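Local coordinates for protein acetyltransferase, GNAT family (Bacillus anthracis str. Sterne, PDB 3FBU) that binds coenzyme A and, as a GNAT-family acetyltransferase, probably transfers the acetyl group of acetyl-CoA to an acceptor substrate, at residues 112-126 and 156-168. Sequence-based numbering, arbitrary orientation.
Sequences FKEMKLHRIIATCQP and WWDEYYYAILEEE
Pro126 sets its CA-CB-CG edge over one face of the Tyr160 ring, CG standing 3.8 Å from the centroid of the Tyr160 ring and almost on its normal, a CH-pi contact. A water bridges the same two residues, donating to Pro126 O and meeting Tyr160 OH. One step along, Gln125 bends back at chi2 (62°), which brings NE2 to Asp158 O at 2.9 Å, in the carbonyl plane and in the plane of its own amide; the amide carbon CD also rests 3.4 Å from Trp157 CE3. From this end strands 119-124 and 156-165 run antiparallel, with hydrogen-bonded pairs Ile120-Ile164, Ala122-Tyr162 and Cys124-Tyr160; Tyr160 N to Cys124 O is the shortest of their bonds at 2.6 Å. This pairing belongs to the C-terminal half of the GNAT sheet, where the last strand inserts between 119-124 and 141-152. Thr123 and Cys124 touch the bound coenzyme A. On the sheet face carrying Arg119, Ile121, Thr123 and Tyr161, the extended Arg119 side chain lays its guanidinium over Ile121 CG2, and NH1 comes to the edge of the Tyr161 ring, 3.6 Å from Tyr161 CE2; a salt bridge to Glu143 holds NH1. Ile121 CG2 also packs against Ala163 CB. At the other end His118 swings CG anti to the backbone N (chi1 170°), and ND1 gives a nearly straight 2.6 Å bond to the anti lone pair of Glu166 OE2, in the ring plane, while Leu165 CD2 lies 3.5 Å from His118 NE2. Glu166 N returns a bond to His118 O, and Glu166 CA sits over a face of the Phe112 ring, on the last turn of helix 99-114. Farther out, Tyr132 and Tyr145 meet Tyr160 edge-to-face, and Arg142 and Glu136 bond Tyr162 OH.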
# COMPACT_ATOMS: atom_id res chain seq x y z
N PHE A 112 0.99 -24.00 -17.27
CA PHE A 112 0.23 -24.20 -18.50
C PHE A 112 1.04 -24.86 -19.60
O PHE A 112 0.54 -25.73 -20.28
CB PHE A 112 -0.31 -22.87 -19.02
CG PHE A 112 -1.43 -22.31 -18.19
CD1 PHE A 112 -2.52 -23.09 -17.88
CD2 PHE A 112 -1.39 -21.00 -17.74
CE1 PHE A 112 -3.58 -22.54 -17.14
CE2 PHE A 112 -2.42 -20.48 -17.00
CZ PHE A 112 -3.50 -21.25 -16.70
N LYS A 113 2.27 -24.40 -19.78
CA LYS A 113 3.13 -24.86 -20.88
C LYS A 113 3.77 -26.19 -20.56
O LYS A 113 3.71 -27.12 -21.37
CB LYS A 113 4.17 -23.80 -21.19
CG LYS A 113 3.50 -22.59 -21.84
CD LYS A 113 4.12 -21.28 -21.50
CE LYS A 113 5.20 -20.89 -22.46
NZ LYS A 113 5.60 -19.46 -22.23
N GLU A 114 4.30 -26.33 -19.36
CA GLU A 114 5.05 -27.54 -19.02
C GLU A 114 4.22 -28.60 -18.30
O GLU A 114 4.38 -29.78 -18.56
CB GLU A 114 6.33 -27.17 -18.26
CG GLU A 114 7.17 -26.03 -18.93
CD GLU A 114 7.54 -26.27 -20.43
OE1 GLU A 114 7.93 -27.41 -20.77
OE2 GLU A 114 7.47 -25.31 -21.25
N MET A 115 3.34 -28.19 -17.39
CA MET A 115 2.47 -29.11 -16.66
C MET A 115 1.15 -29.34 -17.37
O MET A 115 0.39 -30.22 -16.96
CB MET A 115 2.22 -28.60 -15.24
CG MET A 115 3.46 -28.51 -14.38
SD MET A 115 3.26 -27.88 -12.70
CE MET A 115 2.00 -28.94 -12.04
N LYS A 116 0.86 -28.57 -18.40
CA LYS A 116 -0.33 -28.75 -19.23
C LYS A 116 -1.62 -28.70 -18.38
O LYS A 116 -2.57 -29.44 -18.61
CB LYS A 116 -0.21 -30.06 -20.03
CG LYS A 116 1.06 -30.08 -20.87
CD LYS A 116 1.26 -31.37 -21.65
CE LYS A 116 2.55 -31.22 -22.51
NZ LYS A 116 2.92 -32.44 -23.28
N LEU A 117 -1.64 -27.79 -17.41
CA LEU A 117 -2.82 -27.56 -16.60
C LEU A 117 -3.93 -26.85 -17.40
O LEU A 117 -3.64 -26.16 -18.39
CB LEU A 117 -2.46 -26.69 -15.39
CG LEU A 117 -1.46 -27.26 -14.40
CD1 LEU A 117 -1.10 -26.22 -13.29
CD2 LEU A 117 -1.95 -28.55 -13.77
N HIS A 118 -5.17 -27.00 -16.93
CA HIS A 118 -6.30 -26.33 -17.56
C HIS A 118 -6.62 -24.95 -16.98
O HIS A 118 -7.04 -24.01 -17.70
CB HIS A 118 -7.55 -27.19 -17.42
CG HIS A 118 -8.81 -26.49 -17.82
ND1 HIS A 118 -9.02 -26.01 -19.10
CD2 HIS A 118 -9.90 -26.12 -17.10
CE1 HIS A 118 -10.19 -25.41 -19.15
NE2 HIS A 118 -10.75 -25.46 -17.95
N ARG A 119 -6.42 -24.83 -15.67
CA ARG A 119 -6.88 -23.64 -14.96
C ARG A 119 -6.11 -23.39 -13.67
O ARG A 119 -5.74 -24.29 -13.06
CB ARG A 119 -8.37 -23.77 -14.65
CG ARG A 119 -9.08 -22.53 -14.04
CD ARG A 119 -10.60 -22.79 -14.05
NE ARG A 119 -11.41 -21.82 -13.34
CZ ARG A 119 -11.95 -22.01 -12.15
NH1 ARG A 119 -12.62 -21.05 -11.61
NH2 ARG A 119 -11.81 -23.13 -11.50
N ILE A 120 -5.89 -22.14 -13.31
CA ILE A 120 -5.20 -21.80 -12.06
C ILE A 120 -6.04 -20.71 -11.36
O ILE A 120 -6.52 -19.76 -12.01
CB ILE A 120 -3.74 -21.37 -12.28
CG1 ILE A 120 -2.90 -22.51 -12.91
CG2 ILE A 120 -3.11 -20.91 -10.96
CD1 ILE A 120 -1.51 -22.04 -13.48
N ILE A 121 -6.25 -20.88 -10.06
CA ILE A 121 -7.08 -19.98 -9.29
C ILE A 121 -6.27 -19.41 -8.14
O ILE A 121 -5.22 -19.96 -7.75
CB ILE A 121 -8.37 -20.69 -8.76
CG1 ILE A 121 -8.07 -21.72 -7.65
CG2 ILE A 121 -9.16 -21.34 -9.96
CD1 ILE A 121 -8.10 -21.13 -6.20
N ALA A 122 -6.79 -18.33 -7.58
CA ALA A 122 -6.22 -17.69 -6.39
C ALA A 122 -7.35 -16.99 -5.63
O ALA A 122 -8.38 -16.59 -6.22
CB ALA A 122 -5.10 -16.70 -6.75
N THR A 123 -7.16 -16.83 -4.33
CA THR A 123 -8.13 -16.13 -3.51
C THR A 123 -7.43 -15.13 -2.61
O THR A 123 -6.22 -15.28 -2.31
CB THR A 123 -8.94 -17.07 -2.58
OG1 THR A 123 -8.06 -17.74 -1.69
CG2 THR A 123 -9.69 -18.10 -3.40
N CYS A 124 -8.17 -14.11 -2.22
CA CYS A 124 -7.69 -13.21 -1.18
C CYS A 124 -8.80 -12.37 -0.60
O CYS A 124 -9.90 -12.29 -1.14
CB CYS A 124 -6.58 -12.31 -1.69
SG CYS A 124 -7.15 -11.06 -2.78
N GLN A 125 -8.51 -11.73 0.53
CA GLN A 125 -9.43 -10.77 1.12
C GLN A 125 -9.44 -9.48 0.30
O GLN A 125 -8.39 -9.05 -0.17
CB GLN A 125 -9.02 -10.46 2.56
CG GLN A 125 -9.57 -11.45 3.57
CD GLN A 125 -9.08 -12.85 3.33
OE1 GLN A 125 -7.89 -13.14 3.52
NE2 GLN A 125 -9.98 -13.75 2.90
N PRO A 126 -10.62 -8.86 0.13
CA PRO A 126 -10.71 -7.60 -0.63
C PRO A 126 -9.86 -6.47 -0.07
O PRO A 126 -9.43 -5.61 -0.82
CB PRO A 126 -12.21 -7.26 -0.56
CG PRO A 126 -12.87 -8.61 -0.40
CD PRO A 126 -11.95 -9.32 0.57
N TRP A 156 -15.69 -13.79 10.48
CA TRP A 156 -15.94 -14.18 9.07
C TRP A 156 -15.42 -13.13 8.05
O TRP A 156 -15.91 -12.01 7.99
CB TRP A 156 -17.44 -14.41 8.81
CG TRP A 156 -18.05 -15.51 9.61
CD1 TRP A 156 -18.79 -15.36 10.75
CD2 TRP A 156 -17.97 -16.91 9.35
NE1 TRP A 156 -19.18 -16.59 11.21
CE2 TRP A 156 -18.71 -17.56 10.37
CE3 TRP A 156 -17.38 -17.69 8.35
CZ2 TRP A 156 -18.85 -18.94 10.43
CZ3 TRP A 156 -17.52 -19.08 8.41
CH2 TRP A 156 -18.24 -19.69 9.46
N TRP A 157 -14.48 -13.54 7.22
CA TRP A 157 -13.92 -12.67 6.20
C TRP A 157 -14.53 -12.94 4.84
O TRP A 157 -15.03 -14.05 4.59
CB TRP A 157 -12.42 -12.89 6.10
CG TRP A 157 -11.63 -12.28 7.21
CD1 TRP A 157 -12.08 -11.45 8.21
CD2 TRP A 157 -10.22 -12.41 7.40
NE1 TRP A 157 -11.03 -11.09 9.03
CE2 TRP A 157 -9.88 -11.66 8.55
CE3 TRP A 157 -9.21 -13.11 6.73
CZ2 TRP A 157 -8.57 -11.59 9.04
CZ3 TRP A 157 -7.91 -13.04 7.21
CH2 TRP A 157 -7.60 -12.28 8.36
N ASP A 158 -14.48 -11.92 3.99
CA ASP A 158 -14.90 -11.99 2.59
C ASP A 158 -13.73 -12.58 1.79
O ASP A 158 -12.62 -12.63 2.27
CB ASP A 158 -15.22 -10.59 2.01
CG ASP A 158 -16.45 -9.91 2.63
OD1 ASP A 158 -17.24 -10.54 3.38
OD2 ASP A 158 -16.63 -8.70 2.34
N GLU A 159 -13.99 -13.02 0.56
CA GLU A 159 -12.93 -13.53 -0.28
C GLU A 159 -13.21 -13.11 -1.71
O GLU A 159 -14.34 -13.29 -2.18
CB GLU A 159 -12.91 -15.05 -0.16
CG GLU A 159 -11.88 -15.77 -0.88
CD GLU A 159 -11.97 -17.28 -0.61
OE1 GLU A 159 -12.89 -17.71 0.12
OE2 GLU A 159 -11.10 -18.02 -1.09
N TYR A 160 -12.20 -12.60 -2.40
CA TYR A 160 -12.23 -12.53 -3.87
C TYR A 160 -11.65 -13.80 -4.44
O TYR A 160 -10.68 -14.32 -3.90
CB TYR A 160 -11.36 -11.39 -4.39
CG TYR A 160 -11.88 -9.98 -4.25
CD1 TYR A 160 -13.23 -9.68 -4.30
CD2 TYR A 160 -10.98 -8.92 -4.16
CE1 TYR A 160 -13.68 -8.37 -4.21
CE2 TYR A 160 -11.41 -7.63 -4.10
CZ TYR A 160 -12.75 -7.35 -4.11
OH TYR A 160 -13.16 -6.03 -4.04
N TYR A 161 -12.21 -14.25 -5.55
CA TYR A 161 -11.75 -15.43 -6.24
C TYR A 161 -11.38 -15.04 -7.68
O TYR A 161 -12.22 -14.51 -8.43
CB TYR A 161 -12.89 -16.41 -6.26
CG TYR A 161 -12.60 -17.79 -6.70
CD1 TYR A 161 -12.58 -18.85 -5.80
CD2 TYR A 161 -12.41 -18.08 -8.07
CE1 TYR A 161 -12.37 -20.14 -6.25
CE2 TYR A 161 -12.19 -19.35 -8.51
CZ TYR A 161 -12.19 -20.38 -7.59
OH TYR A 161 -11.97 -21.65 -8.08
N TYR A 162 -10.14 -15.30 -8.02
CA TYR A 162 -9.59 -15.03 -9.35
C TYR A 162 -9.23 -16.32 -10.06
O TYR A 162 -8.90 -17.33 -9.42
CB TYR A 162 -8.33 -14.17 -9.22
CG TYR A 162 -8.59 -12.71 -9.01
CD1 TYR A 162 -9.01 -12.24 -7.77
CD2 TYR A 162 -8.45 -11.78 -10.05
CE1 TYR A 162 -9.24 -10.91 -7.58
CE2 TYR A 162 -8.69 -10.45 -9.84
CZ TYR A 162 -9.09 -10.02 -8.60
OH TYR A 162 -9.35 -8.70 -8.32
N ALA A 163 -9.26 -16.30 -11.40
CA ALA A 163 -8.91 -17.47 -12.18
C ALA A 163 -8.28 -17.08 -13.52
O ALA A 163 -8.56 -16.00 -14.07
CB ALA A 163 -10.14 -18.35 -12.44
N ILE A 164 -7.47 -17.99 -14.02
CA ILE A 164 -6.95 -17.89 -15.39
C ILE A 164 -6.98 -19.24 -16.05
O ILE A 164 -6.71 -20.28 -15.42
CB ILE A 164 -5.56 -17.23 -15.40
CG1 ILE A 164 -5.10 -16.93 -16.84
CG2 ILE A 164 -4.49 -18.11 -14.65
CD1 ILE A 164 -3.80 -16.04 -16.89
N LEU A 165 -7.32 -19.23 -17.34
CA LEU A 165 -7.45 -20.43 -18.15
C LEU A 165 -6.26 -20.62 -19.11
O LEU A 165 -5.59 -19.65 -19.46
CB LEU A 165 -8.74 -20.37 -18.94
CG LEU A 165 -10.04 -20.57 -18.16
CD1 LEU A 165 -11.23 -20.07 -18.95
CD2 LEU A 165 -10.21 -22.05 -17.80
N GLU A 166 -6.03 -21.88 -19.47
CA GLU A 166 -5.00 -22.28 -20.45
C GLU A 166 -5.06 -21.47 -21.75
O GLU A 166 -4.02 -21.14 -22.31
CB GLU A 166 -5.05 -23.79 -20.77
CG GLU A 166 -6.42 -24.35 -21.18
CD GLU A 166 -6.39 -25.86 -21.45
OE1 GLU A 166 -5.46 -26.32 -22.18
OE2 GLU A 166 -7.28 -26.59 -20.98
N GLU A 167 -6.25 -21.10 -22.18
CA GLU A 167 -6.42 -20.38 -23.45
C GLU A 167 -5.94 -18.92 -23.38
O GLU A 167 -5.66 -18.30 -24.41
CB GLU A 167 -7.89 -20.43 -23.88
CG GLU A 167 -8.44 -21.84 -24.27
CD GLU A 167 -9.95 -21.83 -24.62
OE1 GLU A 167 -10.60 -20.78 -24.38
OE2 GLU A 167 -10.47 -22.87 -25.14
N GLU A 168 -5.85 -18.37 -22.17
CA GLU A 168 -5.57 -16.96 -21.97
C GLU A 168 -4.07 -16.70 -21.81
O GLU A 168 -3.66 -15.55 -21.65
CB GLU A 168 -6.30 -16.45 -20.72
CG GLU A 168 -7.80 -16.61 -20.75
CD GLU A 168 -8.42 -16.09 -19.47
OE1 GLU A 168 -8.51 -16.87 -18.49
OE2 GLU A 168 -8.82 -14.90 -19.44
O HOH W 1 -11.25 -4.42 -2.72